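Local coordinates for protein CDP-glucose-4,6-dehydratase (PDB 1RKX) that catalyses the NAD-dependent dehydration of CDP-D-glucose, probably to the 4-keto-6-deoxy sugar, as a member of the extended short-chain dehydrogenase/reductase family, at residues S5-K10 against G241-A246; G22-L27 against Q233-P238; G110-L115 against S169-S174; G200-D205 against K334-G339. All coordinates share one frame; numbering follows the deposited sequence.

Interaction 1. Residues S5-K10 against G241-A246; sequences SFWQGK and GYLLLA
The indole of Trp7 reaches helix 236-251 with its six-membered ring and meets Leu243 over a face and Ala246 at an edge; CG lies beside the backbone N, anti to the carbonyl carbon (chi1 -64°), which carries the ring there. Leu243 CD2 makes a CH-pi contact, 4.2 Å from the centroid of that ring and 25° off its normal. In the plane of the indole, Trp7 CH2 abuts Ala246 CB at 3.6 Å; so small a side chain lets the ring come close to the helix. A water accepts from Trp7 NE1 at 2.9 Å and donates a weak bond to Leu243 O, so a buried N-H is satisfied without a direct link to the helix. In the Rossmann fold, helix 4-7 leads into strand 11-15, near the middle of the parallel sheet, and its tryptophan packs among Leu29 of helix 20-31, Ile83 and Phe85 of strand 83-86, and helix 236-251. Behind the indole, Phe6 CD2 covers the face opposite Leu243. A type II turn from Trp7 to Lys10 follows, with Gly9 taking the positive phi at its third position. Lys10 curls back over the Phe6 ring, and its NZ donates to Phe6 O at 2.7 Å.

Interaction 2. Residues G22-L27 against Q233-P238; sequences GGWLSL and QHVLEP
Trp24, on helix 20-31, lays one face of its indole against Val235, while the benzo side of the ring meets Leu236. Val235 CG1 stands almost squarely above the five-membered ring, 3.8 Å from its centroid and 13° off the normal, a close CH-pi contact. With chi1 at 60° this methyl sits between the backbone N and the carbonyl carbon, and from there it projects at the indole, whereas CG2 only grazes CD1. Leu236 adds a single methyl, its CD2 lying 3.9 Å from Trp24 CE3, the two side chains crossing at about a right angle. Both aliphatic residues lie where strand 229-234 passes into helix 236-251, and His234 shapes this passage: its ND1, in the ring plane, accepts a nearly straight bond from Leu236 N (3.1 Å, 172°) and caps the new helix. Helix 20-31 follows the first Rossmann strand in the NAD-binding half of the fold, and Val235 also touches Phe20 and Val196, both NAD-binding residues. The contact itself is wholly apolar, so the one polar atom of the indole must be satisfied from another quarter: Trp24 NE1 donates to Gly199 O. That bond and the methyl on the face together restrict how the buried ring can turn.

Interaction 3. Residues G110-L115 against S169-S174; sequences GTVYLL and SSYRNS
Tyr171 of helix 156-175 lies with one ring face against Leu115 of helix 100-121, and its phenol end extends along that helix to Val112. The tight part is at Leu115. Its CB sits over the rim of the ring, 3.5 Å from Tyr171 CD2 and 3.9 Å from the centroid, a CH-pi contact made by the methylene nearest the backbone. Leu115 CD1 rests farther back, 3.8 Å from Tyr171 CB, so the leucine follows the tyrosine from ring to stem. This fit accompanies an unusual first torsion of Tyr171, chi1 -104°, well away from a staggered value. Toward the phenol end the packing slackens: Val112 CG1 is 3.7 Å from Tyr171 OH and 4.2 Å from CE1, and it meets the tyrosine nearly at right angles. The two helices flank the parallel sheet of the Rossmann fold on one side, and their outer surfaces meet a second subunit. There the contacts are mixed: Tyr113 packs on Val101 of that subunit, while Ser170 OG is bonded to its Tyr154 O. Ser174 OG turns back to Ser170 O at 2.9 Å, joining Ser174 N on the same acceptor. A tyrosine suits the seam between the helices because its face is apolar and its tip is not: while the ring packs on Leu115, its hydroxyl hydrogen-bonds Glu116 OE1, linking the two helices by a polar bond beside the hydrophobic one.

Interaction 4. Residues G200-D205 against K334-G339; sequences GDWALD and KNWLSG
An edge-to-face pair of tryptophans joins the loop after strand 196-197 to the last turn of helix 322-338, in the C-terminal part of this extended short-chain dehydrogenase/reductase fold. Trp202 supplies the edge and Trp336 the face. The six-membered rings lie 4.7 Å apart between centroids, with their planes at 61°, a tilted version of the T-shape. Trp202 CZ2 does the touching: it stands over the centre of the Trp336 indole, 3.5 Å from CE2, one of the two atoms shared by the fused rings. With CG anti to the backbone N (chi1 168°), the Trp336 indole swings away from its helix to meet the loop. The breadth of the two indoles spans the space between loop and helix, and Pro47 and Thr52 pack against both. The loop is shaped by its own polar contacts. Asp201 OD1 accepts from Ala203 N in an Asx turn, met from above the carboxylate plane, and its other oxygen, OD2, makes a salt bridge to Arg206, which is seen to bind NAD in this protein, though not within this chain. Gly200 precedes it with positive phi, a conformation that glycine adopts readily. The helix, for its part, ends in a Schellman motif in which Gly339 takes the positive phi, and its backbone N donates to Trp336 O at 3.1 Å. One residue earlier, Ser338 OG donates to Asn335 O at 2.7 Å.

From the N terminus, residues 5-10 open the longest of the first three loops, which interaction 1 closes at 241-246. Interaction 2 is nested within it, running from 22-27 to 233-238, and interaction 3, between 110-115 and 169-174, is nested inside both. Interaction 4 opens at 200-205, after interaction 3 has closed, and ends at 334-339, so it crosses interactions 1 and 2. Interactions 1 and 2 share helix 236-251 and touch where Leu243 CD2 lies 3.7 Å from Leu25 CD1. Together they tie it to the N-terminal helices; interaction 3 pairs two sheet-flanking helices, and interaction 4, across the chain's centre from it, joins helix 322-338 to the loop after strand 196-197.

Interaction 1. Residues S5-K10 against G241-A246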
loop_
_atom_site.group_PDB
_atom_site.type_symbol
_atom_site.label_atom_id
_atom_site.label_comp_id
_atom_site.label_asym_id
_atom_site.label_seq_id
_atom_site.Cartn_x
_atom_site.Cartn_y
_atom_site.Cartn_z
ATOM N N SER C 5 -12.024 40.304 4.867
ATOM C CA SER C 5 -11.953 41.220 3.737
ATOM C C SER C 5 -12.217 40.500 2.418
ATOM O O SER C 5 -12.980 40.985 1.581
ATOM C CB SER C 5 -10.572 41.886 3.694
ATOM O OG SER C 5 -10.418 42.687 2.537
ATOM N N PHE C 6 -11.583 39.342 2.247
ATOM C CA PHE C 6 -11.717 38.529 1.037
ATOM C C PHE C 6 -13.162 38.199 0.670
ATOM O O PHE C 6 -13.545 38.275 -0.494
ATOM C CB PHE C 6 -10.946 37.213 1.204
ATOM C CG PHE C 6 -11.186 36.218 0.096
ATOM C CD1 PHE C 6 -10.492 36.312 -1.108
ATOM C CD2 PHE C 6 -12.125 35.199 0.251
ATOM C CE1 PHE C 6 -10.728 35.406 -2.141
ATOM C CE2 PHE C 6 -12.368 34.286 -0.780
ATOM C CZ PHE C 6 -11.668 34.390 -1.976
ATOM N N TRP C 7 -13.955 37.824 1.667
ATOM C CA TRP C 7 -15.340 37.442 1.437
ATOM C C TRP C 7 -16.299 38.566 1.086
ATOM O O TRP C 7 -17.366 38.322 0.519
ATOM C CB TRP C 7 -15.857 36.660 2.645
ATOM C CG TRP C 7 -15.105 35.386 2.801
ATOM C CD1 TRP C 7 -14.020 35.157 3.607
ATOM C CD2 TRP C 7 -15.286 34.197 2.025
ATOM N NE1 TRP C 7 -13.512 33.900 3.370
ATOM C CE2 TRP C 7 -14.272 33.290 2.404
ATOM C CE3 TRP C 7 -16.207 33.813 1.038
ATOM C CZ2 TRP C 7 -14.150 32.016 1.832
ATOM C CZ3 TRP C 7 -16.084 32.543 0.467
ATOM C CH2 TRP C 7 -15.063 31.664 0.868
ATOM N N GLN C 8 -15.916 39.795 1.403
ATOM C CA GLN C 8 -16.767 40.941 1.112
ATOM C C GLN C 8 -17.137 41.008 -0.370
ATOM O O GLN C 8 -16.270 41.123 -1.234
ATOM C CB GLN C 8 -16.061 42.236 1.524
ATOM C CG GLN C 8 -16.949 43.469 1.474
ATOM C CD GLN C 8 -18.122 43.381 2.437
ATOM O OE1 GLN C 8 -17.942 43.146 3.633
ATOM N NE2 GLN C 8 -19.332 43.576 1.920
ATOM N N GLY C 9 -18.433 40.922 -0.656
ATOM C CA GLY C 9 -18.895 41.000 -2.031
ATOM C C GLY C 9 -18.753 39.762 -2.905
ATOM O O GLY C 9 -19.156 39.792 -4.069
ATOM N N LYS C 10 -18.180 38.682 -2.379
ATOM C CA LYS C 10 -18.027 37.461 -3.171
ATOM C C LYS C 10 -19.378 36.791 -3.376
ATOM O O LYS C 10 -20.193 36.726 -2.454
ATOM C CB LYS C 10 -17.081 36.474 -2.477
ATOM C CG LYS C 10 -15.616 36.890 -2.453
ATOM C CD LYS C 10 -15.022 36.909 -3.851
ATOM C CE LYS C 10 -13.530 37.194 -3.826
ATOM N NZ LYS C 10 -13.220 38.524 -3.208
ATOM N N GLY C 241 -12.021 25.439 8.095
ATOM C CA GLY C 241 -11.122 24.826 7.132
ATOM C C GLY C 241 -11.658 24.964 5.718
ATOM O O GLY C 241 -10.899 25.228 4.787
ATOM N N TYR C 242 -12.968 24.783 5.553
ATOM C CA TYR C 242 -13.605 24.908 4.236
ATOM C C TYR C 242 -13.411 26.326 3.692
ATOM O O TYR C 242 -13.124 26.515 2.514
ATOM C CB TYR C 242 -15.113 24.635 4.327
ATOM C CG TYR C 242 -15.519 23.257 4.818
ATOM C CD1 TYR C 242 -16.863 22.955 5.040
ATOM C CD2 TYR C 242 -14.568 22.269 5.083
ATOM C CE1 TYR C 242 -17.255 21.706 5.515
ATOM C CE2 TYR C 242 -14.955 21.008 5.568
ATOM C CZ TYR C 242 -16.293 20.738 5.781
ATOM O OH TYR C 242 -16.676 19.512 6.281
ATOM N N LEU C 243 -13.585 27.319 4.560
ATOM C CA LEU C 243 -13.440 28.721 4.162
ATOM C C LEU C 243 -11.999 29.027 3.781
ATOM O O LEU C 243 -11.741 29.672 2.765
ATOM C CB LEU C 243 -13.893 29.647 5.297
ATOM C CG LEU C 243 -15.387 29.637 5.646
ATOM C CD1 LEU C 243 -15.615 30.338 6.980
ATOM C CD2 LEU C 243 -16.185 30.310 4.536
ATOM N N LEU C 244 -11.057 28.556 4.596
ATOM C CA LEU C 244 -9.639 28.768 4.331
ATOM C C LEU C 244 -9.264 28.151 2.990
ATOM O O LEU C 244 -8.549 28.757 2.189
ATOM C CB LEU C 244 -8.802 28.134 5.445
ATOM C CG LEU C 244 -7.284 28.237 5.310
ATOM C CD1 LEU C 244 -6.865 29.708 5.312
ATOM C CD2 LEU C 244 -6.625 27.491 6.466
ATOM N N LEU C 245 -9.743 26.936 2.746
ATOM C CA LEU C 245 -9.464 26.248 1.493
ATOM C C LEU C 245 -10.062 27.003 0.308
ATOM O O LEU C 245 -9.417 27.144 -0.729
ATOM C CB LEU C 245 -10.036 24.826 1.527
ATOM C CG LEU C 245 -9.926 24.016 0.230
ATOM C CD1 LEU C 245 -8.468 23.837 -0.156
ATOM C CD2 LEU C 245 -10.604 22.661 0.420
ATOM N N ALA C 246 -11.297 27.475 0.462
ATOM C CA ALA C 246 -11.967 28.207 -0.607
ATOM C C ALA C 246 -11.146 29.423 -1.016
ATOM O O ALA C 246 -10.974 29.704 -2.204
ATOM C CB ALA C 246 -13.351 28.649 -0.154
HETATM O O HOH W 1 -10.997 32.555 4.058
#

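Interaction 2. Residues G22-L27 against Q233-P238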
loop_
_atom_site.group_PDB
_atom_site.type_symbol
_atom_site.label_atom_id
_atom_site.label_comp_id
_atom_site.label_asym_id
_atom_site.label_seq_id
_atom_site.Cartn_x
_atom_site.Cartn_y
_atom_site.Cartn_z
ATOM N N GLY C 22 -24.736 23.641 6.690
ATOM C CA GLY C 22 -25.009 24.656 5.691
ATOM C C GLY C 22 -25.499 25.961 6.285
ATOM O O GLY C 22 -25.155 27.034 5.790
ATOM N N GLY C 23 -26.312 25.863 7.333
ATOM C CA GLY C 23 -26.828 27.050 7.990
ATOM C C GLY C 23 -25.709 27.819 8.666
ATOM O O GLY C 23 -25.598 29.037 8.513
ATOM N N TRP C 24 -24.867 27.122 9.423
ATOM C CA TRP C 24 -23.762 27.816 10.082
ATOM C C TRP C 24 -22.836 28.448 9.044
ATOM O O TRP C 24 -22.386 29.579 9.221
ATOM C CB TRP C 24 -22.966 26.864 10.986
ATOM C CG TRP C 24 -23.603 26.645 12.334
ATOM C CD1 TRP C 24 -24.327 25.568 12.738
ATOM C CD2 TRP C 24 -23.573 27.549 13.447
ATOM N NE1 TRP C 24 -24.753 25.737 14.040
ATOM C CE2 TRP C 24 -24.302 26.947 14.497
ATOM C CE3 TRP C 24 -22.998 28.811 13.657
ATOM C CZ2 TRP C 24 -24.474 27.565 15.745
ATOM C CZ3 TRP C 24 -23.168 29.429 14.900
ATOM C CH2 TRP C 24 -23.902 28.800 15.926
ATOM N N LEU C 25 -22.559 27.732 7.958
ATOM C CA LEU C 25 -21.687 28.276 6.918
ATOM C C LEU C 25 -22.314 29.507 6.257
ATOM O O LEU C 25 -21.631 30.514 6.031
ATOM C CB LEU C 25 -21.380 27.233 5.839
ATOM C CG LEU C 25 -20.431 27.742 4.741
ATOM C CD1 LEU C 25 -19.079 28.102 5.349
ATOM C CD2 LEU C 25 -20.252 26.683 3.658
ATOM N N SER C 26 -23.602 29.421 5.941
ATOM C CA SER C 26 -24.303 30.538 5.312
ATOM C C SER C 26 -24.290 31.764 6.218
ATOM O O SER C 26 -24.039 32.879 5.756
ATOM C CB SER C 26 -25.739 30.140 4.973
ATOM O OG SER C 26 -25.743 29.136 3.970
ATOM N N LEU C 27 -24.555 31.558 7.507
ATOM C CA LEU C 27 -24.543 32.657 8.470
ATOM C C LEU C 27 -23.150 33.273 8.537
ATOM O O LEU C 27 -23.000 34.498 8.589
ATOM C CB LEU C 27 -24.935 32.165 9.861
ATOM C CG LEU C 27 -26.405 31.851 10.124
ATOM C CD1 LEU C 27 -26.557 31.200 11.500
ATOM C CD2 LEU C 27 -27.220 33.142 10.034
ATOM N N GLN C 233 -16.092 17.414 17.080
ATOM C CA GLN C 233 -15.574 18.750 16.806
ATOM C C GLN C 233 -16.731 19.718 16.601
ATOM O O GLN C 233 -17.768 19.358 16.034
ATOM C CB GLN C 233 -14.684 18.744 15.563
ATOM C CG GLN C 233 -15.362 18.200 14.311
ATOM C CD GLN C 233 -14.428 18.133 13.119
ATOM O OE1 GLN C 233 -14.706 17.437 12.136
ATOM N NE2 GLN C 233 -13.318 18.865 13.193
ATOM N N HIS C 234 -16.557 20.947 17.073
ATOM C CA HIS C 234 -17.596 21.951 16.915
ATOM C C HIS C 234 -17.733 22.205 15.420
ATOM O O HIS C 234 -16.740 22.207 14.683
ATOM C CB HIS C 234 -17.209 23.233 17.654
ATOM C CG HIS C 234 -18.316 24.237 17.742
ATOM N ND1 HIS C 234 -18.677 25.044 16.683
ATOM C CD2 HIS C 234 -19.153 24.552 18.757
ATOM C CE1 HIS C 234 -19.687 25.815 17.045
ATOM N NE2 HIS C 234 -19.996 25.536 18.299
ATOM N N VAL C 235 -18.967 22.416 14.977
ATOM C CA VAL C 235 -19.253 22.645 13.568
ATOM C C VAL C 235 -18.400 23.742 12.927
ATOM O O VAL C 235 -18.070 23.666 11.746
ATOM C CB VAL C 235 -20.763 22.954 13.360
ATOM C CG1 VAL C 235 -21.168 24.196 14.150
ATOM C CG2 VAL C 235 -21.061 23.124 11.874
ATOM N N LEU C 236 -18.025 24.758 13.696
ATOM C CA LEU C 236 -17.216 25.831 13.133
ATOM C C LEU C 236 -15.773 25.417 12.807
ATOM O O LEU C 236 -15.110 26.069 12.002
ATOM C CB LEU C 236 -17.214 27.038 14.075
ATOM C CG LEU C 236 -18.590 27.662 14.340
ATOM C CD1 LEU C 236 -18.446 28.826 15.312
ATOM C CD2 LEU C 236 -19.215 28.133 13.022
ATOM N N GLU C 237 -15.292 24.337 13.417
ATOM C CA GLU C 237 -13.925 23.874 13.167
ATOM C C GLU C 237 -13.728 23.446 11.706
ATOM O O GLU C 237 -12.883 24.001 11.008
ATOM C CB GLU C 237 -13.573 22.734 14.129
ATOM C CG GLU C 237 -13.713 23.121 15.611
ATOM C CD GLU C 237 -12.443 23.712 16.220
ATOM O OE1 GLU C 237 -11.765 24.537 15.563
ATOM O OE2 GLU C 237 -12.127 23.359 17.376
ATOM N N PRO C 238 -14.488 22.447 11.225
ATOM C CA PRO C 238 -14.268 22.083 9.825
ATOM C C PRO C 238 -14.663 23.216 8.879
ATOM O O PRO C 238 -14.023 23.419 7.850
ATOM C CB PRO C 238 -15.136 20.836 9.642
ATOM C CG PRO C 238 -16.226 21.016 10.672
ATOM C CD PRO C 238 -15.445 21.526 11.862
#

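Interaction 3. Residues G110-L115 against S169-S174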
loop_
_atom_site.group_PDB
_atom_site.type_symbol
_atom_site.label_atom_id
_atom_site.label_comp_id
_atom_site.label_asym_id
_atom_site.label_seq_id
_atom_site.Cartn_x
_atom_site.Cartn_y
_atom_site.Cartn_z
ATOM N N GLY C 110 -26.407 13.922 -7.684
ATOM C CA GLY C 110 -26.533 15.307 -7.255
ATOM C C GLY C 110 -25.207 16.016 -7.453
ATOM O O GLY C 110 -25.154 17.148 -7.939
ATOM N N THR C 111 -24.125 15.341 -7.079
ATOM C CA THR C 111 -22.784 15.892 -7.229
ATOM C C THR C 111 -22.456 16.018 -8.719
ATOM O O THR C 111 -21.881 17.018 -9.154
ATOM C CB THR C 111 -21.745 14.994 -6.518
ATOM O OG1 THR C 111 -22.044 14.953 -5.116
ATOM C CG2 THR C 111 -20.337 15.532 -6.717
ATOM N N VAL C 112 -22.828 15.009 -9.503
ATOM C CA VAL C 112 -22.590 15.057 -10.944
ATOM C C VAL C 112 -23.307 16.262 -11.563
ATOM O O VAL C 112 -22.709 17.016 -12.339
ATOM C CB VAL C 112 -23.082 13.761 -11.643
ATOM C CG1 VAL C 112 -23.089 13.953 -13.161
ATOM C CG2 VAL C 112 -22.167 12.593 -11.265
ATOM N N TYR C 113 -24.580 16.450 -11.216
ATOM C CA TYR C 113 -25.360 17.574 -11.746
ATOM C C TYR C 113 -24.765 18.932 -11.351
ATOM O O TYR C 113 -24.770 19.877 -12.144
ATOM C CB TYR C 113 -26.808 17.492 -11.258
ATOM C CG TYR C 113 -27.576 16.277 -11.754
ATOM C CD1 TYR C 113 -28.626 15.749 -11.006
ATOM C CD2 TYR C 113 -27.248 15.649 -12.963
ATOM C CE1 TYR C 113 -29.330 14.628 -11.434
ATOM C CE2 TYR C 113 -27.953 14.522 -13.406
ATOM C CZ TYR C 113 -28.989 14.022 -12.631
ATOM O OH TYR C 113 -29.689 12.910 -13.034
ATOM N N LEU C 114 -24.263 19.030 -10.126
ATOM C CA LEU C 114 -23.663 20.276 -9.656
ATOM C C LEU C 114 -22.409 20.607 -10.463
ATOM O O LEU C 114 -22.246 21.735 -10.949
ATOM C CB LEU C 114 -23.291 20.169 -8.174
ATOM C CG LEU C 114 -22.607 21.440 -7.655
ATOM C CD1 LEU C 114 -23.586 22.221 -6.798
ATOM C CD2 LEU C 114 -21.361 21.082 -6.868
ATOM N N LEU C 115 -21.523 19.624 -10.604
ATOM C CA LEU C 115 -20.284 19.812 -11.353
ATOM C C LEU C 115 -20.557 20.082 -12.832
ATOM O O LEU C 115 -19.861 20.882 -13.462
ATOM C CB LEU C 115 -19.372 18.589 -11.185
ATOM C CG LEU C 115 -18.881 18.369 -9.746
ATOM C CD1 LEU C 115 -18.147 17.033 -9.628
ATOM C CD2 LEU C 115 -17.966 19.524 -9.347
ATOM N N SER C 169 -13.112 13.655 -8.637
ATOM C CA SER C 169 -11.779 13.424 -9.189
ATOM C C SER C 169 -11.806 13.361 -10.721
ATOM O O SER C 169 -10.957 13.958 -11.398
ATOM C CB SER C 169 -11.207 12.120 -8.632
ATOM O OG SER C 169 -9.949 11.839 -9.203
ATOM N N SER C 170 -12.778 12.635 -11.273
ATOM C CA SER C 170 -12.873 12.515 -12.725
ATOM C C SER C 170 -13.269 13.832 -13.385
ATOM O O SER C 170 -12.708 14.194 -14.418
ATOM C CB SER C 170 -13.877 11.435 -13.128
ATOM O OG SER C 170 -13.987 11.369 -14.549
ATOM N N TYR C 171 -14.232 14.541 -12.800
ATOM C CA TYR C 171 -14.656 15.814 -13.377
ATOM C C TYR C 171 -13.485 16.786 -13.399
ATOM O O TYR C 171 -13.288 17.503 -14.379
ATOM C CB TYR C 171 -15.826 16.418 -12.594
ATOM C CG TYR C 171 -17.156 16.258 -13.298
ATOM C CD1 TYR C 171 -17.832 15.036 -13.292
ATOM C CD2 TYR C 171 -17.714 17.315 -14.020
ATOM C CE1 TYR C 171 -19.031 14.870 -13.993
ATOM C CE2 TYR C 171 -18.907 17.160 -14.727
ATOM C CZ TYR C 171 -19.560 15.939 -14.710
ATOM O OH TYR C 171 -20.740 15.791 -15.410
ATOM N N ARG C 172 -12.704 16.800 -12.322
ATOM C CA ARG C 172 -11.546 17.683 -12.243
ATOM C C ARG C 172 -10.527 17.320 -13.319
ATOM O O ARG C 172 -10.061 18.182 -14.069
ATOM C CB ARG C 172 -10.889 17.590 -10.860
ATOM C CG ARG C 172 -9.632 18.446 -10.698
ATOM C CD ARG C 172 -9.165 18.470 -9.246
ATOM N NE ARG C 172 -8.946 17.122 -8.733
ATOM C CZ ARG C 172 -9.310 16.702 -7.527
ATOM N NH1 ARG C 172 -9.920 17.525 -6.682
ATOM N NH2 ARG C 172 -9.070 15.447 -7.165
ATOM N N ASN C 173 -10.185 16.040 -13.398
ATOM C CA ASN C 173 -9.211 15.571 -14.376
ATOM C C ASN C 173 -9.649 15.785 -15.816
ATOM O O ASN C 173 -8.838 16.137 -16.676
ATOM C CB ASN C 173 -8.933 14.081 -14.164
ATOM C CG ASN C 173 -8.026 13.816 -12.980
ATOM O OD1 ASN C 173 -7.930 12.686 -12.502
ATOM N ND2 ASN C 173 -7.345 14.855 -12.509
ATOM N N SER C 174 -10.936 15.570 -16.071
ATOM C CA SER C 174 -11.484 15.695 -17.413
ATOM C C SER C 174 -11.882 17.102 -17.846
ATOM O O SER C 174 -11.644 17.484 -18.992
ATOM C CB SER C 174 -12.706 14.786 -17.558
ATOM O OG SER C 174 -12.405 13.450 -17.183
#

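Interaction 4. Residues G200-D205 against K334-G339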
loop_
_atom_site.group_PDB
_atom_site.type_symbol
_atom_site.label_atom_id
_atom_site.label_comp_id
_atom_site.label_asym_id
_atom_site.label_seq_id
_atom_site.Cartn_x
_atom_site.Cartn_y
_atom_site.Cartn_z
ATOM N N GLY C 200 -28.010 24.037 17.489
ATOM C CA GLY C 200 -28.791 24.060 16.265
ATOM C C GLY C 200 -28.909 22.787 15.443
ATOM O O GLY C 200 -29.460 22.828 14.343
ATOM N N ASP C 201 -28.386 21.667 15.929
ATOM C CA ASP C 201 -28.534 20.431 15.172
ATOM C C ASP C 201 -29.631 19.622 15.833
ATOM O O ASP C 201 -29.481 19.152 16.957
ATOM C CB ASP C 201 -27.236 19.625 15.137
ATOM C CG ASP C 201 -27.377 18.344 14.324
ATOM O OD1 ASP C 201 -28.275 18.286 13.451
ATOM O OD2 ASP C 201 -26.587 17.409 14.546
ATOM N N TRP C 202 -30.747 19.477 15.133
ATOM C CA TRP C 202 -31.872 18.741 15.673
ATOM C C TRP C 202 -32.074 17.386 15.017
ATOM O O TRP C 202 -33.171 16.826 15.035
ATOM C CB TRP C 202 -33.134 19.600 15.569
ATOM C CG TRP C 202 -33.281 20.543 16.742
ATOM C CD1 TRP C 202 -33.683 20.214 18.010
ATOM C CD2 TRP C 202 -32.996 21.949 16.762
ATOM N NE1 TRP C 202 -33.667 21.330 18.816
ATOM C CE2 TRP C 202 -33.249 22.407 18.077
ATOM C CE3 TRP C 202 -32.554 22.866 15.801
ATOM C CZ2 TRP C 202 -33.075 23.746 18.451
ATOM C CZ3 TRP C 202 -32.381 24.200 16.175
ATOM C CH2 TRP C 202 -32.641 24.624 17.489
ATOM N N ALA C 203 -31.003 16.853 14.441
ATOM C CA ALA C 203 -31.071 15.541 13.816
ATOM C C ALA C 203 -31.462 14.555 14.910
ATOM O O ALA C 203 -31.137 14.754 16.084
ATOM C CB ALA C 203 -29.718 15.167 13.235
ATOM N N LEU C 204 -32.160 13.495 14.528
ATOM C CA LEU C 204 -32.592 12.493 15.488
ATOM C C LEU C 204 -31.505 11.461 15.764
ATOM O O LEU C 204 -30.632 11.221 14.935
ATOM C CB LEU C 204 -33.845 11.783 14.974
ATOM C CG LEU C 204 -35.087 12.653 14.776
ATOM C CD1 LEU C 204 -36.196 11.820 14.151
ATOM C CD2 LEU C 204 -35.533 13.227 16.117
ATOM N N ASP C 205 -31.574 10.859 16.944
ATOM C CA ASP C 205 -30.629 9.832 17.355
ATOM C C ASP C 205 -29.158 10.211 17.208
ATOM O O ASP C 205 -28.370 9.487 16.596
ATOM C CB ASP C 205 -30.919 8.541 16.593
ATOM C CG ASP C 205 -32.330 8.029 16.832
ATOM O OD1 ASP C 205 -32.675 7.763 18.003
ATOM O OD2 ASP C 205 -33.095 7.895 15.852
ATOM N N LYS C 334 -29.669 26.459 25.869
ATOM C CA LYS C 334 -30.475 27.161 26.864
ATOM C C LYS C 334 -30.872 28.571 26.439
ATOM O O LYS C 334 -31.922 29.067 26.846
ATOM C CB LYS C 334 -29.790 27.174 28.238
ATOM C CG LYS C 334 -28.317 27.509 28.257
ATOM C CD LYS C 334 -27.801 27.512 29.700
ATOM C CE LYS C 334 -28.127 26.206 30.427
ATOM N NZ LYS C 334 -27.679 26.214 31.851
ATOM N N ASN C 335 -30.053 29.224 25.623
ATOM C CA ASN C 335 -30.432 30.548 25.160
ATOM C C ASN C 335 -31.624 30.382 24.224
ATOM O O ASN C 335 -32.557 31.187 24.238
ATOM C CB ASN C 335 -29.278 31.237 24.433
ATOM C CG ASN C 335 -28.464 32.128 25.357
ATOM O OD1 ASN C 335 -27.499 31.682 25.987
ATOM N ND2 ASN C 335 -28.865 33.396 25.460
ATOM N N TRP C 336 -31.593 29.327 23.416
ATOM C CA TRP C 336 -32.688 29.043 22.497
ATOM C C TRP C 336 -33.953 28.754 23.303
ATOM O O TRP C 336 -35.027 29.271 22.997
ATOM C CB TRP C 336 -32.344 27.836 21.618
ATOM C CG TRP C 336 -33.518 27.303 20.853
ATOM C CD1 TRP C 336 -34.206 27.935 19.856
ATOM C CD2 TRP C 336 -34.167 26.046 21.055
ATOM N NE1 TRP C 336 -35.247 27.149 19.427
ATOM C CE2 TRP C 336 -35.247 25.983 20.146
ATOM C CE3 TRP C 336 -33.945 24.965 21.918
ATOM C CZ2 TRP C 336 -36.104 24.880 20.076
ATOM C CZ3 TRP C 336 -34.798 23.866 21.847
ATOM C CH2 TRP C 336 -35.866 23.836 20.931
ATOM N N LEU C 337 -33.818 27.928 24.336
ATOM C CA LEU C 337 -34.944 27.572 25.195
ATOM C C LEU C 337 -35.534 28.782 25.920
ATOM O O LEU C 337 -36.747 28.855 26.135
ATOM C CB LEU C 337 -34.510 26.535 26.237
ATOM C CG LEU C 337 -34.199 25.117 25.753
ATOM C CD1 LEU C 337 -33.585 24.313 26.886
ATOM C CD2 LEU C 337 -35.475 24.456 25.257
ATOM N N SER C 338 -34.670 29.722 26.293
ATOM C CA SER C 338 -35.092 30.921 27.011
ATOM C C SER C 338 -35.790 31.918 26.098
ATOM O O SER C 338 -36.474 32.826 26.568
ATOM C CB SER C 338 -33.885 31.600 27.666
ATOM O OG SER C 338 -33.051 32.212 26.699
ATOM N N GLY C 339 -35.609 31.751 24.793
ATOM C CA GLY C 339 -36.234 32.657 23.848
ATOM C C GLY C 339 -35.268 33.683 23.287
ATOM O O GLY C 339 -35.681 34.658 22.663
#